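Local coordinates for EmGH1 (Erythrobacter marinus, PDB 5Z87), which probably hydrolyses beta-glucosidic bonds, as expected of a family 3 glycoside hydrolase, and binds magnesium, at residues P124-E129 with G173-F178; R227-V232 with E307-S312; K436-G441 with A520-C525; D526-C531 with L569-T574. One frame throughout, in Å; residues are numbered along the deposited sequence.

Interaction 1 of 4, residues P124-E129 with G173-F178; sequences PAFVFE and GSQGCF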
# COMPACT_ATOMS: atom_id res chain seq x y z
N PRO A 124 12.00 22.61 -37.77
CA PRO A 124 12.45 23.18 -36.49
C PRO A 124 12.34 22.15 -35.37
O PRO A 124 11.72 21.10 -35.50
CB PRO A 124 11.50 24.37 -36.27
CG PRO A 124 10.62 24.43 -37.52
CD PRO A 124 10.64 23.05 -38.10
N ALA A 125 12.97 22.48 -34.25
CA ALA A 125 12.88 21.66 -33.05
C ALA A 125 11.59 21.96 -32.28
O ALA A 125 11.10 23.09 -32.28
CB ALA A 125 14.08 21.92 -32.14
N PHE A 126 11.03 20.93 -31.65
CA PHE A 126 10.16 21.18 -30.50
C PHE A 126 11.02 21.79 -29.40
O PHE A 126 12.17 21.38 -29.19
CB PHE A 126 9.49 19.89 -30.00
CG PHE A 126 8.08 19.68 -30.52
CD1 PHE A 126 7.12 20.67 -30.39
CD2 PHE A 126 7.73 18.50 -31.16
CE1 PHE A 126 5.83 20.48 -30.88
CE2 PHE A 126 6.43 18.31 -31.66
CZ PHE A 126 5.49 19.29 -31.51
N VAL A 127 10.49 22.80 -28.73
CA VAL A 127 11.17 23.44 -27.61
C VAL A 127 10.29 23.19 -26.40
O VAL A 127 9.25 23.83 -26.23
CB VAL A 127 11.38 24.95 -27.85
CG1 VAL A 127 12.07 25.59 -26.64
CG2 VAL A 127 12.20 25.16 -29.11
N PHE A 128 10.69 22.23 -25.56
CA PHE A 128 9.85 21.75 -24.47
C PHE A 128 10.21 22.47 -23.18
O PHE A 128 11.39 22.52 -22.80
CB PHE A 128 10.00 20.24 -24.27
CG PHE A 128 9.37 19.40 -25.35
CD1 PHE A 128 8.00 19.42 -25.55
CD2 PHE A 128 10.15 18.58 -26.16
CE1 PHE A 128 7.40 18.64 -26.54
CE2 PHE A 128 9.57 17.80 -27.14
CZ PHE A 128 8.18 17.84 -27.34
N GLU A 129 9.21 23.03 -22.51
CA GLU A 129 9.42 23.65 -21.20
C GLU A 129 8.45 23.02 -20.20
O GLU A 129 7.63 22.18 -20.57
CB GLU A 129 9.25 25.17 -21.28
CG GLU A 129 10.23 25.85 -22.26
CD GLU A 129 11.65 25.92 -21.72
OE1 GLU A 129 12.57 26.21 -22.52
OE2 GLU A 129 11.85 25.69 -20.51
N GLY A 173 9.19 31.12 -27.33
CA GLY A 173 9.76 30.13 -28.21
C GLY A 173 9.45 28.69 -27.87
O GLY A 173 9.89 27.80 -28.59
N SER A 174 8.69 28.44 -26.81
CA SER A 174 8.32 27.07 -26.46
C SER A 174 6.97 26.74 -27.07
O SER A 174 6.00 27.46 -26.86
CB SER A 174 8.27 26.91 -24.94
OG SER A 174 7.73 25.66 -24.57
N GLN A 175 6.90 25.64 -27.82
CA GLN A 175 5.62 25.22 -28.39
C GLN A 175 5.17 23.87 -27.84
O GLN A 175 4.23 23.27 -28.38
CB GLN A 175 5.71 25.15 -29.92
CG GLN A 175 6.78 26.05 -30.52
CD GLN A 175 8.11 25.32 -30.60
OE1 GLN A 175 8.39 24.44 -29.79
NE2 GLN A 175 8.94 25.66 -31.59
N GLY A 176 5.81 23.36 -26.80
CA GLY A 176 5.33 22.16 -26.14
C GLY A 176 5.78 22.14 -24.70
O GLY A 176 6.83 22.70 -24.35
N CYS A 177 4.98 21.50 -23.85
CA CYS A 177 5.36 21.36 -22.45
C CYS A 177 5.11 19.94 -21.96
O CYS A 177 4.31 19.19 -22.52
CB CYS A 177 4.62 22.36 -21.54
SG CYS A 177 2.85 22.11 -21.51
N PHE A 178 5.83 19.60 -20.89
CA PHE A 178 5.69 18.33 -20.19
C PHE A 178 4.72 18.51 -19.02
O PHE A 178 5.07 18.37 -17.85
CB PHE A 178 7.05 17.83 -19.73
CG PHE A 178 8.03 17.57 -20.85
CD1 PHE A 178 7.59 17.18 -22.12
CD2 PHE A 178 9.41 17.69 -20.63
CE1 PHE A 178 8.49 16.92 -23.13
CE2 PHE A 178 10.32 17.43 -21.64
CZ PHE A 178 9.87 17.03 -22.90

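Interaction 2 of 4, residues R227-V232 with E307-S312; sequences RIATSV and EGYVVS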
# COMPACT_ATOMS: atom_id res chain seq x y z
N ARG A 227 -0.62 29.15 -28.48
CA ARG A 227 -0.88 27.92 -27.74
C ARG A 227 0.33 27.01 -27.89
O ARG A 227 1.20 27.24 -28.73
CB ARG A 227 -2.14 27.22 -28.25
CG ARG A 227 -3.39 28.08 -28.23
CD ARG A 227 -3.75 28.55 -26.83
NE ARG A 227 -4.89 29.46 -26.88
CZ ARG A 227 -5.87 29.50 -25.99
NH1 ARG A 227 -6.85 30.36 -26.14
NH2 ARG A 227 -5.86 28.67 -24.94
N ILE A 228 0.39 25.97 -27.05
CA ILE A 228 1.49 25.01 -27.06
C ILE A 228 0.91 23.61 -26.86
O ILE A 228 -0.20 23.44 -26.36
CB ILE A 228 2.55 25.32 -25.97
CG1 ILE A 228 1.99 25.02 -24.57
CG2 ILE A 228 3.02 26.77 -26.07
CD1 ILE A 228 3.01 25.16 -23.43
N ALA A 229 1.69 22.61 -27.24
CA ALA A 229 1.29 21.22 -27.04
C ALA A 229 1.46 20.79 -25.58
O ALA A 229 2.46 21.13 -24.93
CB ALA A 229 2.11 20.30 -27.95
N THR A 230 0.48 20.05 -25.08
CA THR A 230 0.57 19.39 -23.78
C THR A 230 1.13 17.98 -23.96
O THR A 230 0.86 17.31 -24.96
CB THR A 230 -0.81 19.28 -23.12
OG1 THR A 230 -1.73 18.65 -24.02
CG2 THR A 230 -1.35 20.64 -22.75
N SER A 231 1.91 17.54 -22.97
CA SER A 231 2.31 16.14 -22.84
C SER A 231 1.82 15.64 -21.48
O SER A 231 2.51 15.78 -20.46
CB SER A 231 3.83 15.96 -22.98
OG SER A 231 4.35 16.84 -23.96
N VAL A 232 0.63 15.05 -21.44
CA VAL A 232 0.05 14.64 -20.17
C VAL A 232 0.88 13.50 -19.58
O VAL A 232 1.32 12.59 -20.30
CB VAL A 232 -1.42 14.26 -20.35
CG1 VAL A 232 -2.23 15.50 -20.70
CG2 VAL A 232 -1.56 13.22 -21.46
N GLU A 307 -3.22 9.90 -31.78
CA GLU A 307 -2.41 10.13 -32.96
C GLU A 307 -1.22 11.04 -32.69
O GLU A 307 -0.45 11.32 -33.62
CB GLU A 307 -3.29 10.68 -34.09
CG GLU A 307 -4.09 9.54 -34.75
CD GLU A 307 -5.24 10.01 -35.63
OE1 GLU A 307 -5.58 11.21 -35.60
OE2 GLU A 307 -5.80 9.15 -36.35
N GLY A 308 -1.01 11.46 -31.45
CA GLY A 308 0.10 12.32 -31.11
C GLY A 308 1.36 11.52 -30.82
O GLY A 308 1.54 10.39 -31.27
N TYR A 309 2.24 12.14 -30.04
CA TYR A 309 3.53 11.56 -29.70
C TYR A 309 3.56 11.10 -28.24
O TYR A 309 2.91 11.68 -27.36
CB TYR A 309 4.67 12.56 -29.95
CG TYR A 309 4.61 13.80 -29.08
CD1 TYR A 309 5.21 13.82 -27.82
CD2 TYR A 309 3.95 14.94 -29.52
CE1 TYR A 309 5.16 14.95 -27.02
CE2 TYR A 309 3.89 16.08 -28.72
CZ TYR A 309 4.49 16.07 -27.47
OH TYR A 309 4.42 17.19 -26.66
N VAL A 310 4.33 10.05 -28.00
CA VAL A 310 4.68 9.61 -26.67
C VAL A 310 6.13 10.00 -26.44
O VAL A 310 7.03 9.58 -27.18
CB VAL A 310 4.48 8.10 -26.49
CG1 VAL A 310 5.11 7.64 -25.18
CG2 VAL A 310 3.01 7.75 -26.54
N VAL A 311 6.36 10.82 -25.43
CA VAL A 311 7.72 11.21 -25.05
C VAL A 311 8.09 10.45 -23.78
O VAL A 311 7.24 10.20 -22.91
CB VAL A 311 7.86 12.73 -24.86
CG1 VAL A 311 6.82 13.26 -23.86
CG2 VAL A 311 9.26 13.10 -24.45
N SER A 312 9.34 10.02 -23.70
CA SER A 312 9.81 9.39 -22.49
C SER A 312 9.99 10.43 -21.39
O SER A 312 10.20 11.62 -21.65
CB SER A 312 11.15 8.68 -22.74
OG SER A 312 12.21 9.61 -22.65

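Interaction 3 of 4, residues K436-G441 with A520-C525; sequences KMLVVG and ATAQDC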
# COMPACT_ATOMS: atom_id res chain seq x y z
N LYS A 436 -1.58 45.53 17.01
CA LYS A 436 -0.22 45.04 16.74
C LYS A 436 -0.26 43.54 16.49
O LYS A 436 -0.51 42.76 17.41
CB LYS A 436 0.72 45.37 17.89
CG LYS A 436 2.19 45.21 17.53
CD LYS A 436 3.09 45.49 18.73
CE LYS A 436 4.54 45.64 18.31
NZ LYS A 436 5.38 44.48 18.72
N MET A 437 0.01 43.14 15.24
CA MET A 437 -0.05 41.75 14.82
C MET A 437 1.36 41.19 14.66
O MET A 437 2.19 41.79 13.97
CB MET A 437 -0.82 41.61 13.51
CG MET A 437 -0.62 40.27 12.83
SD MET A 437 -1.19 40.26 11.12
CE MET A 437 -2.94 40.62 11.26
N LEU A 438 1.62 40.05 15.29
CA LEU A 438 2.86 39.30 15.09
C LEU A 438 2.66 38.30 13.96
O LEU A 438 1.76 37.45 14.03
CB LEU A 438 3.28 38.57 16.36
CG LEU A 438 4.41 37.55 16.17
CD1 LEU A 438 5.73 38.24 15.85
CD2 LEU A 438 4.55 36.65 17.39
N VAL A 439 3.48 38.40 12.92
CA VAL A 439 3.52 37.42 11.83
C VAL A 439 4.78 36.58 12.03
O VAL A 439 5.89 37.11 11.97
CB VAL A 439 3.52 38.10 10.45
CG1 VAL A 439 3.56 37.07 9.33
CG2 VAL A 439 2.28 38.98 10.31
N VAL A 440 4.61 35.28 12.28
CA VAL A 440 5.68 34.43 12.78
C VAL A 440 5.61 33.05 12.12
O VAL A 440 4.52 32.53 11.86
CB VAL A 440 5.61 34.31 14.32
CG1 VAL A 440 4.18 34.02 14.73
CG2 VAL A 440 6.53 33.22 14.83
N GLY A 441 6.78 32.46 11.89
CA GLY A 441 6.88 31.10 11.40
C GLY A 441 7.84 30.93 10.24
O GLY A 441 8.23 31.89 9.56
N ALA A 520 8.62 36.19 23.41
CA ALA A 520 8.84 37.54 23.94
C ALA A 520 8.21 38.60 23.05
O ALA A 520 7.45 39.46 23.52
CB ALA A 520 10.33 37.80 24.11
N THR A 521 8.52 38.56 21.75
CA THR A 521 7.95 39.52 20.80
C THR A 521 6.42 39.51 20.82
O THR A 521 5.79 40.54 20.54
CB THR A 521 8.47 39.21 19.40
OG1 THR A 521 9.89 39.09 19.44
CG2 THR A 521 8.07 40.29 18.41
N ALA A 522 5.81 38.38 21.15
CA ALA A 522 4.36 38.25 21.07
C ALA A 522 3.63 38.91 22.24
O ALA A 522 2.41 39.13 22.14
CB ALA A 522 3.98 36.76 20.99
N GLN A 523 4.34 39.24 23.33
CA GLN A 523 3.67 39.71 24.55
C GLN A 523 2.88 40.98 24.31
O GLN A 523 1.81 41.17 24.89
CB GLN A 523 4.70 39.92 25.65
CG GLN A 523 5.53 38.68 25.97
CD GLN A 523 4.72 37.57 26.62
OE1 GLN A 523 3.57 37.77 27.02
NE2 GLN A 523 5.32 36.38 26.72
N ASP A 524 3.37 41.87 23.45
CA ASP A 524 2.70 43.13 23.17
C ASP A 524 1.78 43.07 21.96
O ASP A 524 1.19 44.09 21.59
CB ASP A 524 3.74 44.25 22.99
CG ASP A 524 4.94 43.81 22.17
OD1 ASP A 524 4.91 43.94 20.92
OD2 ASP A 524 5.92 43.32 22.77
N CYS A 525 1.61 41.90 21.35
CA CYS A 525 0.78 41.76 20.16
C CYS A 525 -0.58 41.20 20.54
O CYS A 525 -0.67 40.24 21.32
CB CYS A 525 1.46 40.86 19.14
SG CYS A 525 3.11 41.46 18.63

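Interaction 4 of 4, residues D526-C531 with L569-T574; sequences DVIVMC and LALGKT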
# COMPACT_ATOMS: atom_id res chain seq x y z
N ASP A 526 -1.65 41.80 20.01
CA ASP A 526 -2.99 41.30 20.26
C ASP A 526 -3.42 40.20 19.29
O ASP A 526 -4.36 39.47 19.60
CB ASP A 526 -4.02 42.44 20.21
CG ASP A 526 -3.74 43.43 19.12
OD1 ASP A 526 -2.58 43.85 19.01
OD2 ASP A 526 -4.69 43.79 18.37
N VAL A 527 -2.76 40.07 18.13
CA VAL A 527 -3.04 39.03 17.15
C VAL A 527 -1.73 38.35 16.76
O VAL A 527 -0.73 39.03 16.49
CB VAL A 527 -3.74 39.59 15.91
CG1 VAL A 527 -3.91 38.50 14.85
CG2 VAL A 527 -5.07 40.19 16.28
N ILE A 528 -1.74 37.01 16.73
CA ILE A 528 -0.61 36.20 16.27
C ILE A 528 -1.06 35.40 15.06
O ILE A 528 -2.08 34.70 15.11
CB ILE A 528 -0.11 35.26 17.38
CG1 ILE A 528 0.25 36.03 18.65
CG2 ILE A 528 1.07 34.42 16.90
CD1 ILE A 528 0.62 35.11 19.77
N VAL A 529 -0.31 35.50 13.96
CA VAL A 529 -0.60 34.76 12.73
C VAL A 529 0.58 33.85 12.46
O VAL A 529 1.67 34.33 12.11
CB VAL A 529 -0.87 35.67 11.54
CG1 VAL A 529 -0.96 34.84 10.28
CG2 VAL A 529 -2.15 36.47 11.73
N MET A 530 0.37 32.53 12.62
CA MET A 530 1.44 31.55 12.47
C MET A 530 1.44 31.00 11.05
O MET A 530 0.41 30.50 10.57
CB MET A 530 1.28 30.43 13.49
CG MET A 530 0.88 30.94 14.87
SD MET A 530 0.97 29.68 16.14
CE MET A 530 -0.49 28.70 15.77
N CYS A 531 2.59 31.08 10.38
CA CYS A 531 2.79 30.62 9.01
C CYS A 531 3.68 29.37 9.06
O CYS A 531 4.89 29.47 9.24
CB CYS A 531 3.41 31.71 8.15
SG CYS A 531 2.38 33.19 8.09
N LEU A 569 0.32 29.65 21.39
CA LEU A 569 -1.08 29.48 21.76
C LEU A 569 -1.27 29.64 23.27
O LEU A 569 -2.29 30.17 23.71
CB LEU A 569 -1.58 28.12 21.28
CG LEU A 569 -1.84 28.02 19.77
CD1 LEU A 569 -1.97 26.58 19.31
CD2 LEU A 569 -3.07 28.81 19.38
N ALA A 570 -0.28 29.23 24.05
CA ALA A 570 -0.39 29.31 25.50
C ALA A 570 -0.50 30.75 26.00
O ALA A 570 -0.92 30.97 27.14
CB ALA A 570 0.80 28.61 26.15
N LEU A 571 -0.13 31.73 25.17
CA LEU A 571 -0.22 33.13 25.54
C LEU A 571 -1.67 33.63 25.60
O LEU A 571 -1.92 34.69 26.19
CB LEU A 571 0.58 33.99 24.55
CG LEU A 571 2.04 33.57 24.37
CD1 LEU A 571 2.83 34.62 23.59
CD2 LEU A 571 2.70 33.29 25.71
N GLY A 572 -2.61 32.91 25.00
CA GLY A 572 -4.00 33.30 25.11
C GLY A 572 -4.43 34.46 24.24
O GLY A 572 -5.54 34.97 24.43
N LYS A 573 -3.61 34.89 23.29
CA LYS A 573 -4.02 35.93 22.36
C LYS A 573 -4.83 35.33 21.21
O LYS A 573 -4.91 34.12 21.04
CB LYS A 573 -2.80 36.68 21.83
CG LYS A 573 -2.10 37.53 22.87
CD LYS A 573 -0.63 37.17 22.97
CE LYS A 573 0.05 37.90 24.13
NZ LYS A 573 -0.21 39.36 24.09
N THR A 574 -5.44 36.21 20.42
CA THR A 574 -6.08 35.81 19.17
C THR A 574 -5.03 35.22 18.24
O THR A 574 -4.12 35.92 17.79
CB THR A 574 -6.78 37.00 18.53
OG1 THR A 574 -7.60 37.64 19.50
CG2 THR A 574 -7.65 36.57 17.36

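Interaction 1 of 4, residues P124-E129 with G173-F178
The rings of F128 and F178 form an offset stack, with centroids 4.7 Å apart and planes 26° from parallel. F178 CE1 lies over one face of the F128 ring, displaced toward its rim and 3.4 Å from F128 CG, while F128 CB rests over the F178 face as a CH-pi contact. The backbone of G176 and C177 passes the edge of the F128 ring; a beta-carbon on G176 would run into F128 CE1, and the glycine makes room for the phenyl. Q175 bends at chi2 (88°) to bring its amide to the backbone of 125-127: OE1 accepts V127 N at 2.9 Å, in the carbonyl plane, and NE2 makes a weak bond to A125 O. Held firmly through OE1 and only weakly through NE2, this amide stands 82° from the F126 ring, with OE1 near the ring's edge. A leucine in place of Q175 would probably leave V127 N without this acceptor, deep in a buried interface. Next to it, S174 OG donates to V127 O at 2.9 Å, tilted out of the carbonyl plane, and touches E129 CG, whose carboxylate goes on to A95 N and S96 OG. The parallel strands are joined by E129 N to G176 O (3.0 Å) and F178 N to E129 O (3.2 Å). Strands 126-129 and 176-177 are connected through helix 155-171 and lie between strands 91-93 and 229-235 in the parallel sheet of the TIM-barrel-type domain; Q112 of helix 101-116 packs on V127 and Q175, and helix 366-382 covers F126.

Interaction 2 of 4, residues R227-V232 with E307-S312
Y309 turns its ring toward S231 by placing CG between its backbone N and carbonyl carbon (chi1 64°), while S231 sets OG anti to its own carbonyl carbon (chi1 -38°). Y309 OH thus donates to S231 OG at 2.7 Å, and the serine oxygen lies close to the ring plane, at its edge. S231 OG also bonds C177 O, tying the tyrosine to the adjoining strand through the serine. The remainder of the contact is light. V311 CG1 meets S231 CB at 4.1 Å and also lies in plane at the edge of the Y309 ring, and A229 CB approaches Y309 OH at 4.1 Å. In place of Y309, a phenylalanine would probably leave S231 OG with C177 O but without the phenol's hydrogen, in a buried setting. I376 and A379 of helix 366-382 pack against the tyrosine. The two strands are not sheet neighbours: strand 276-279 lies between them, and the axes of 229-232 and 309-311 pass 8.3 Å apart at 58°. Such bridging over an intervening strand fits the filled interior of a strongly curved parallel sheet, as in the TIM-barrel-type domain of glycosyl hydrolase family 3.

Interaction 3 of 4, residues K436-G441 with A520-C525
K436 NZ is held between two carboxylates, D524 OD1 across the contact and E478 OE1 of the neighbouring strand, in a pair of salt bridges. The modelled separation of K436 NZ and D524 OD1, 2.3 Å, is too short to be taken literally, so the details of this pair are doubtful, although the two charges clearly lie side by side. The lysine runs out extended from the strand and bends only at chi4 (-108°), which turns NZ to the acid; D524 meets it by placing CG between its backbone N and carbonyl carbon (chi1 42°). On the way the lysine passes over the turn, with CG 4.0 Å from C525 SG and CD 3.7 Å from D524 O. That turn, type I from A522 to C525 and closed by C525 N to A522 O at 3.0 Å, takes the chain from helix 508-522 into strand 527-533, which pairs with strand 436-440 through backbone bonds of L438 to V527 and V529. The contact thus belongs to the layered alpha/beta C-terminal domain of the family, with the helix end lying on one side of the sheet while M437 and V439 pack on helix 462-473 on the other. Toward the helix L438 supplies the apolar part. Its branches divide: CD2 meets A522 CB at 3.6 Å, whereas CD1 reaches T521 CG2 at 4.0 Å, those two side chains crossing at about a right angle. C525 SG adds to this, 3.7 Å from L438 CB, and C525 CA lies 3.2 Å from K436 O.

Interaction 4 of 4, residues D526-C531 with L569-T574
The flat groups that meet between I528 and T574 are peptide units, with no aromatic ring taking part. I528 N gives its hydrogen to T574 O at 2.8 Å, almost straight (170° at the hydrogen). The same oxygen also receives a CA-H...O contact from V527 CA at 3.4 Å, and V527 CG1 lies 3.9 Å from it. V527 and T574 are bridged as parallel strand partners, and this is where strand 574-580 begins to run beside strand 527-533. Before the bridge, helix 561-569 ends in a turn closed by G572 N to L569 O, and positive phi at G572 swings the chain toward the strand. Three side chains meet I528 and M530: K573 CD is 4.0 Å from I528 CD1, L571 CD1 comes loosely to that same methyl, at 4.4 Å, and M530 CE is 4.3 Å from L569 CG. K573 is bent at chi2 (125°) and at chi4, which carries NZ past the isoleucine to Q523 O and C525 O. Its methylenes thus serve as apolar packing while the ammonium group is spent on carbonyls near the end of helix 508-522, where the helix dipole would probably favour a positive charge.

The four contacts form two pairs in different domains. Interactions 1 and 2, with centres about 10 Å apart, share the parallel sheet of the N-terminal domain: C177 N meets A229 O at 2.8 Å, while F128 CE1 packs 3.3 Å from Y309 OH. Interactions 3 and 4 lie closer still, centres about 7 Å apart, on neighbouring strands of the C-terminal domain; D526 OD1 meets K436 N and V440 O meets C531 N, again at 2.8 Å. Nearest atoms of interactions 1 and 4 are about 29 Å apart. Interaction 1 reaches the pocket, the F178 side chain lying about 4 Å from a bound dithiothreitol, probably from the crystallisation liquor, though it marks a pocket.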